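Local atomic coordinates of tubulin-like protein CetZ2 (Haloferax volcanii, PDB entry 4B45), a protein that binds GTP, belongs to the GTPase superfamily of tubulin and FtsZ, and is involved in controlling archaeal cell shape. Residues P234-R248 with D275-V289. Numbering follows the deposited sequence.
Sequences PNAEDNINAVMSTTR and DTIPRKGVERARRWV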
loop_
_atom_site.group_PDB
_atom_site.type_symbol
_atom_site.label_atom_id
_atom_site.label_comp_id
_atom_site.label_asym_id
_atom_site.label_seq_id
_atom_site.Cartn_x
_atom_site.Cartn_y
_atom_site.Cartn_z
ATOM N N PRO A 234 12.515 -22.140 18.437
ATOM C CA PRO A 234 13.878 -21.653 18.662
ATOM C C PRO A 234 14.873 -22.361 17.753
ATOM O O PRO A 234 15.904 -21.790 17.409
ATOM C CB PRO A 234 14.153 -22.045 20.117
ATOM C CG PRO A 234 13.190 -23.146 20.404
ATOM C CD PRO A 234 11.963 -22.781 19.641
ATOM N N ASN A 235 14.560 -23.596 17.376
ATOM C CA ASN A 235 15.388 -24.352 16.452
ATOM C C ASN A 235 14.981 -24.058 15.019
ATOM O O ASN A 235 13.826 -24.263 14.642
ATOM C CB ASN A 235 15.273 -25.851 16.737
ATOM C CG ASN A 235 16.345 -26.661 16.037
ATOM O OD1 ASN A 235 17.346 -26.115 15.564
ATOM N ND2 ASN A 235 16.146 -27.976 15.973
ATOM N N ALA A 236 15.935 -23.563 14.230
ATOM C CA ALA A 236 15.690 -23.204 12.835
ATOM C C ALA A 236 15.193 -24.384 11.994
ATOM O O ALA A 236 14.305 -24.221 11.171
ATOM C CB ALA A 236 16.948 -22.603 12.216
ATOM N N GLU A 237 15.773 -25.566 12.200
ATOM C CA GLU A 237 15.332 -26.773 11.494
ATOM C C GLU A 237 13.836 -27.089 11.656
ATOM O O GLU A 237 13.210 -27.621 10.737
ATOM C CB GLU A 237 16.167 -27.987 11.911
ATOM C CG GLU A 237 16.117 -29.131 10.916
ATOM C CD GLU A 237 17.012 -30.289 11.319
ATOM O OE1 GLU A 237 17.134 -30.531 12.540
ATOM O OE2 GLU A 237 17.600 -30.950 10.422
ATOM N N ASP A 238 13.254 -26.758 12.807
ATOM C CA ASP A 238 11.818 -27.006 13.002
ATOM C C ASP A 238 10.951 -26.047 12.208
ATOM O O ASP A 238 9.743 -26.239 12.120
ATOM C CB ASP A 238 11.407 -26.877 14.467
ATOM C CG ASP A 238 12.113 -27.846 15.359
ATOM O OD1 ASP A 238 12.417 -28.970 14.901
ATOM O OD2 ASP A 238 12.358 -27.471 16.528
ATOM N N ASN A 239 11.552 -25.008 11.638
ATOM C CA ASN A 239 10.757 -23.943 11.038
ATOM C C ASN A 239 10.761 -23.996 9.524
ATOM O O ASN A 239 10.326 -23.061 8.863
ATOM C CB ASN A 239 11.255 -22.571 11.513
ATOM C CG ASN A 239 11.030 -22.354 12.999
ATOM O OD1 ASN A 239 10.006 -22.762 13.547
ATOM N ND2 ASN A 239 11.984 -21.706 13.657
ATOM N N ILE A 240 11.287 -25.075 8.971
ATOM C CA ILE A 240 11.375 -25.182 7.519
ATOM C C ILE A 240 9.989 -25.152 6.888
ATOM O O ILE A 240 9.744 -24.401 5.942
ATOM C CB ILE A 240 12.144 -26.436 7.082
ATOM C CG1 ILE A 240 13.638 -26.250 7.357
ATOM C CG2 ILE A 240 11.922 -26.685 5.604
ATOM C CD1 ILE A 240 14.475 -27.477 7.106
ATOM N N ASN A 241 9.085 -25.965 7.431
ATOM C CA ASN A 241 7.680 -25.984 7.015
ATOM C C ASN A 241 6.977 -24.643 7.212
ATOM O O ASN A 241 6.239 -24.178 6.330
ATOM C CB ASN A 241 6.923 -27.073 7.773
ATOM C CG ASN A 241 5.428 -27.064 7.484
ATOM O OD1 ASN A 241 4.615 -26.683 8.334
ATOM N ND2 ASN A 241 5.059 -27.490 6.279
ATOM N N ALA A 242 7.191 -24.037 8.377
ATOM C CA ALA A 242 6.657 -22.707 8.666
ATOM C C ALA A 242 7.013 -21.669 7.584
ATOM O O ALA A 242 6.155 -20.894 7.169
ATOM C CB ALA A 242 7.129 -22.227 10.038
ATOM N N VAL A 243 8.271 -21.661 7.135
ATOM C CA VAL A 243 8.709 -20.738 6.085
ATOM C C VAL A 243 8.016 -21.019 4.753
ATOM O O VAL A 243 7.592 -20.079 4.054
ATOM C CB VAL A 243 10.263 -20.768 5.891
ATOM C CG1 VAL A 243 10.701 -19.865 4.726
ATOM C CG2 VAL A 243 10.958 -20.329 7.159
ATOM N N MET A 244 7.901 -22.302 4.401
ATOM C CA MET A 244 7.197 -22.714 3.184
ATOM C C MET A 244 5.738 -22.271 3.209
ATOM O O MET A 244 5.197 -21.770 2.220
ATOM C CB MET A 244 7.197 -24.237 3.019
ATOM C CG MET A 244 8.560 -24.880 2.819
ATOM S SD MET A 244 9.486 -24.040 1.527
ATOM C CE MET A 244 8.686 -24.600 0.022
ATOM N N SER A 245 5.086 -22.488 4.337
ATOM C CA SER A 245 3.653 -22.320 4.373
ATOM C C SER A 245 3.285 -20.842 4.514
ATOM O O SER A 245 2.370 -20.384 3.832
ATOM C CB SER A 245 3.028 -23.167 5.477
ATOM O OG SER A 245 2.950 -22.432 6.680
ATOM N N THR A 246 3.983 -20.096 5.375
ATOM C CA THR A 246 3.759 -18.640 5.412
ATOM C C THR A 246 3.969 -18.002 4.040
ATOM O O THR A 246 3.217 -17.110 3.637
ATOM C CB THR A 246 4.633 -17.890 6.460
ATOM O OG1 THR A 246 6.030 -17.997 6.120
ATOM C CG2 THR A 246 4.371 -18.434 7.862
ATOM N N THR A 247 4.991 -18.462 3.323
ATOM C CA THR A 247 5.289 -17.920 1.996
ATOM C C THR A 247 4.165 -18.248 1.026
ATOM O O THR A 247 3.705 -17.361 0.309
ATOM C CB THR A 247 6.638 -18.425 1.448
ATOM O OG1 THR A 247 7.666 -18.153 2.399
ATOM C CG2 THR A 247 6.993 -17.731 0.151
ATOM N N ARG A 248 3.716 -19.507 1.011
ATOM C CA ARG A 248 2.537 -19.880 0.214
ATOM C C ARG A 248 1.298 -19.057 0.563
ATOM O O ARG A 248 0.573 -18.597 -0.328
ATOM C CB ARG A 248 2.186 -21.364 0.364
ATOM C CG ARG A 248 3.215 -22.336 -0.214
ATOM C CD ARG A 248 2.625 -23.755 -0.294
ATOM N NE ARG A 248 3.656 -24.787 -0.251
ATOM C CZ ARG A 248 4.000 -25.449 0.850
ATOM N NH1 ARG A 248 3.386 -25.195 2.001
ATOM N NH2 ARG A 248 4.951 -26.374 0.797
ATOM N N ASP A 275 18.467 -16.702 14.175
ATOM C CA ASP A 275 18.720 -18.088 14.577
ATOM C C ASP A 275 17.580 -19.051 14.246
ATOM O O ASP A 275 17.798 -20.251 14.177
ATOM C CB ASP A 275 19.015 -18.172 16.080
ATOM C CG ASP A 275 20.381 -17.621 16.441
ATOM O OD1 ASP A 275 21.260 -17.571 15.552
ATOM O OD2 ASP A 275 20.573 -17.234 17.615
ATOM N N THR A 276 16.368 -18.532 14.059
ATOM C CA THR A 276 15.208 -19.385 13.820
ATOM C C THR A 276 14.889 -19.591 12.332
ATOM O O THR A 276 14.092 -20.459 11.964
ATOM C CB THR A 276 13.957 -18.834 14.537
ATOM O OG1 THR A 276 13.444 -17.696 13.828
ATOM C CG2 THR A 276 14.298 -18.442 15.978
ATOM N N ILE A 277 15.516 -18.796 11.481
ATOM C CA ILE A 277 15.244 -18.834 10.043
ATOM C C ILE A 277 16.167 -19.820 9.326
ATOM O O ILE A 277 17.367 -19.558 9.194
ATOM C CB ILE A 277 15.448 -17.442 9.442
ATOM C CG1 ILE A 277 14.545 -16.422 10.154
ATOM C CG2 ILE A 277 15.188 -17.457 7.947
ATOM C CD1 ILE A 277 14.378 -15.111 9.405
ATOM N N PRO A 278 15.608 -20.956 8.860
ATOM C CA PRO A 278 16.409 -22.037 8.276
ATOM C C PRO A 278 16.830 -21.763 6.837
ATOM O O PRO A 278 16.031 -21.277 6.034
ATOM C CB PRO A 278 15.461 -23.238 8.318
ATOM C CG PRO A 278 14.074 -22.634 8.274
ATOM C CD PRO A 278 14.175 -21.298 8.950
ATOM N N ARG A 279 18.078 -22.097 6.520
ATOM C CA ARG A 279 18.611 -21.910 5.178
ATOM C C ARG A 279 17.779 -22.635 4.125
ATOM O O ARG A 279 17.430 -22.066 3.095
ATOM C CB ARG A 279 20.056 -22.416 5.114
ATOM C CG ARG A 279 20.635 -22.447 3.710
ATOM C CD ARG A 279 22.083 -22.917 3.731
ATOM N NE ARG A 279 22.622 -22.992 2.381
ATOM C CZ ARG A 279 23.850 -23.410 2.094
ATOM N NH1 ARG A 279 24.662 -23.798 3.067
ATOM N NH2 ARG A 279 24.258 -23.451 0.831
ATOM N N LYS A 280 17.477 -23.903 4.372
ATOM C CA LYS A 280 16.751 -24.686 3.385
ATOM C C LYS A 280 15.307 -24.193 3.225
ATOM O O LYS A 280 14.736 -24.225 2.121
ATOM C CB LYS A 280 16.801 -26.173 3.741
ATOM C CG LYS A 280 15.973 -27.039 2.819
ATOM C CD LYS A 280 16.761 -28.217 2.309
ATOM C CE LYS A 280 17.689 -27.817 1.181
ATOM N NZ LYS A 280 18.377 -29.028 0.613
ATOM N N GLY A 281 14.722 -23.721 4.321
ATOM C CA GLY A 281 13.385 -23.150 4.257
ATOM C C GLY A 281 13.315 -21.947 3.333
ATOM O O GLY A 281 12.449 -21.866 2.446
ATOM N N VAL A 282 14.235 -21.007 3.536
ATOM C CA VAL A 282 14.272 -19.776 2.745
ATOM C C VAL A 282 14.543 -20.057 1.266
ATOM O O VAL A 282 13.859 -19.522 0.388
ATOM C CB VAL A 282 15.348 -18.812 3.275
ATOM C CG1 VAL A 282 15.529 -17.623 2.332
ATOM C CG2 VAL A 282 14.973 -18.329 4.658
ATOM N N GLU A 283 15.526 -20.912 1.001
ATOM C CA GLU A 283 15.913 -21.248 -0.363
ATOM C C GLU A 283 14.742 -21.869 -1.102
ATOM O O GLU A 283 14.365 -21.413 -2.182
ATOM C CB GLU A 283 17.132 -22.189 -0.377
ATOM C CG GLU A 283 18.425 -21.517 0.077
ATOM C CD GLU A 283 19.646 -22.448 0.042
ATOM O OE1 GLU A 283 19.479 -23.680 0.192
ATOM O OE2 GLU A 283 20.778 -21.942 -0.131
ATOM N N ARG A 284 14.158 -22.905 -0.510
ATOM C CA ARG A 284 12.980 -23.547 -1.091
ATOM C C ARG A 284 11.779 -22.614 -1.205
ATOM O O ARG A 284 11.030 -22.691 -2.189
ATOM C CB ARG A 284 12.612 -24.806 -0.303
ATOM C CG ARG A 284 13.693 -25.886 -0.412
ATOM C CD ARG A 284 13.810 -26.398 -1.846
ATOM N NE ARG A 284 15.095 -27.051 -2.083
ATOM C CZ ARG A 284 15.362 -28.314 -1.768
ATOM N NH1 ARG A 284 14.440 -29.066 -1.187
ATOM N NH2 ARG A 284 16.559 -28.824 -2.023
ATOM N N ALA A 285 11.586 -21.718 -0.236
ATOM C CA ALA A 285 10.428 -20.797 -0.315
ATOM C C ALA A 285 10.535 -19.824 -1.489
ATOM O O ALA A 285 9.561 -19.577 -2.197
ATOM C CB ALA A 285 10.222 -20.036 0.989
ATOM N N ARG A 286 11.730 -19.289 -1.702
ATOM C CA ARG A 286 11.972 -18.398 -2.825
ATOM C C ARG A 286 11.796 -19.144 -4.133
ATOM O O ARG A 286 11.233 -18.614 -5.085
ATOM C CB ARG A 286 13.394 -17.839 -2.760
ATOM C CG ARG A 286 13.667 -16.993 -1.538
ATOM C CD ARG A 286 15.121 -16.572 -1.530
ATOM N NE ARG A 286 15.452 -15.739 -0.379
ATOM C CZ ARG A 286 16.693 -15.396 -0.057
ATOM N NH1 ARG A 286 17.698 -15.825 -0.805
ATOM N NH2 ARG A 286 16.930 -14.643 1.009
ATOM N N ARG A 287 12.308 -20.374 -4.191
ATOM C CA ARG A 287 12.222 -21.160 -5.414
ATOM C C ARG A 287 10.757 -21.441 -5.734
ATOM O O ARG A 287 10.331 -21.349 -6.890
ATOM C CB ARG A 287 13.020 -22.465 -5.283
ATOM C CG ARG A 287 12.803 -23.443 -6.423
ATOM C CD ARG A 287 13.847 -24.554 -6.387
ATOM N NE ARG A 287 13.404 -25.778 -7.053
ATOM C CZ ARG A 287 12.963 -26.864 -6.418
ATOM N NH1 ARG A 287 12.905 -26.890 -5.091
ATOM N NH2 ARG A 287 12.577 -27.928 -7.112
ATOM N N TRP A 288 9.989 -21.784 -4.701
ATOM C CA TRP A 288 8.546 -21.941 -4.860
ATOM C C TRP A 288 7.847 -20.690 -5.431
ATOM O O TRP A 288 6.974 -20.809 -6.295
ATOM C CB TRP A 288 7.871 -22.340 -3.543
ATOM C CG TRP A 288 6.399 -22.539 -3.754
ATOM C CD1 TRP A 288 5.781 -23.675 -4.177
ATOM C CD2 TRP A 288 5.373 -21.554 -3.608
ATOM N NE1 TRP A 288 4.428 -23.464 -4.293
ATOM C CE2 TRP A 288 4.150 -22.173 -3.945
ATOM C CE3 TRP A 288 5.366 -20.212 -3.213
ATOM C CZ2 TRP A 288 2.926 -21.498 -3.900
ATOM C CZ3 TRP A 288 4.150 -19.539 -3.168
ATOM C CH2 TRP A 288 2.948 -20.184 -3.510
ATOM N N VAL A 289 8.207 -19.508 -4.932
ATOM C CA VAL A 289 7.623 -18.260 -5.441
ATOM C C VAL A 289 7.938 -18.123 -6.924
ATOM O O VAL A 289 7.072 -17.766 -7.704
ATOM C CB VAL A 289 8.113 -17.003 -4.664
ATOM C CG1 VAL A 289 7.694 -15.715 -5.369
ATOM C CG2 VAL A 289 7.570 -17.011 -3.239
HETATM O O HOH W 1 18.573 -22.749 15.207
#
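The two roughly parallel helices of the C-terminal tubulin-like domain, 240-252 and 279-293, pack side by side through Ile-240, Val-243, Met-244 and Arg-248 on one and Gly-281, Ala-285 and Trp-288 on the other, joined by Pro-278 just before the second helix. The axes of 240-248 and 279-289 approach to 8.1 Å and cross at -24°. Within the helices the backbones are closest at Ile-240 and Gly-281 and spread toward the C-terminal ends; a side chain in place of the glycine hydrogen would probably crowd Ile-240 and Val-243 and clash with the Pro-278 ring. Val-243 straddles the groove: with CG1 opposite its own backbone N (chi1 176°), that methyl lies 3.5 Å from Gly-281 O and also meets the Ala-285 methyl, while CG2 rests on CD of Pro-278. Ile-240 meets the same proline, its CG1 3.6 Å from Pro-278 CB. Met-244, bent at both chi2 and chi3, fits as a knob into the hole formed by Gly-281, Arg-284, Ala-285 and Trp-288, its SD 3.6 Å from Ala-285 N. Farther along, Arg-248 CG sits over one face of the Trp-288 indole, 3.8 Å from the six-membered ring centroid, in a CH-pi contact; the guanidinium stands nearly upright to the ring. An alanine in place of Trp-288 would probably leave Arg-248 CG without its ring face. Ahead of the helices, Asn-239 ND2 donates a nearly straight 3.0 Å bond to Thr-276 O, tying the two lead-in loops together; its bond to Ser-233 O, within its own loop, helps hold the amide in place. A water bridges Ala-236 N and Asp-275 O. Val-243 and Thr-247 also touch Ile-270 of strand 263-272, so the pair lies against the sheet, as expected of the alpha/beta C-terminal domain of the tubulin/FtsZ fold.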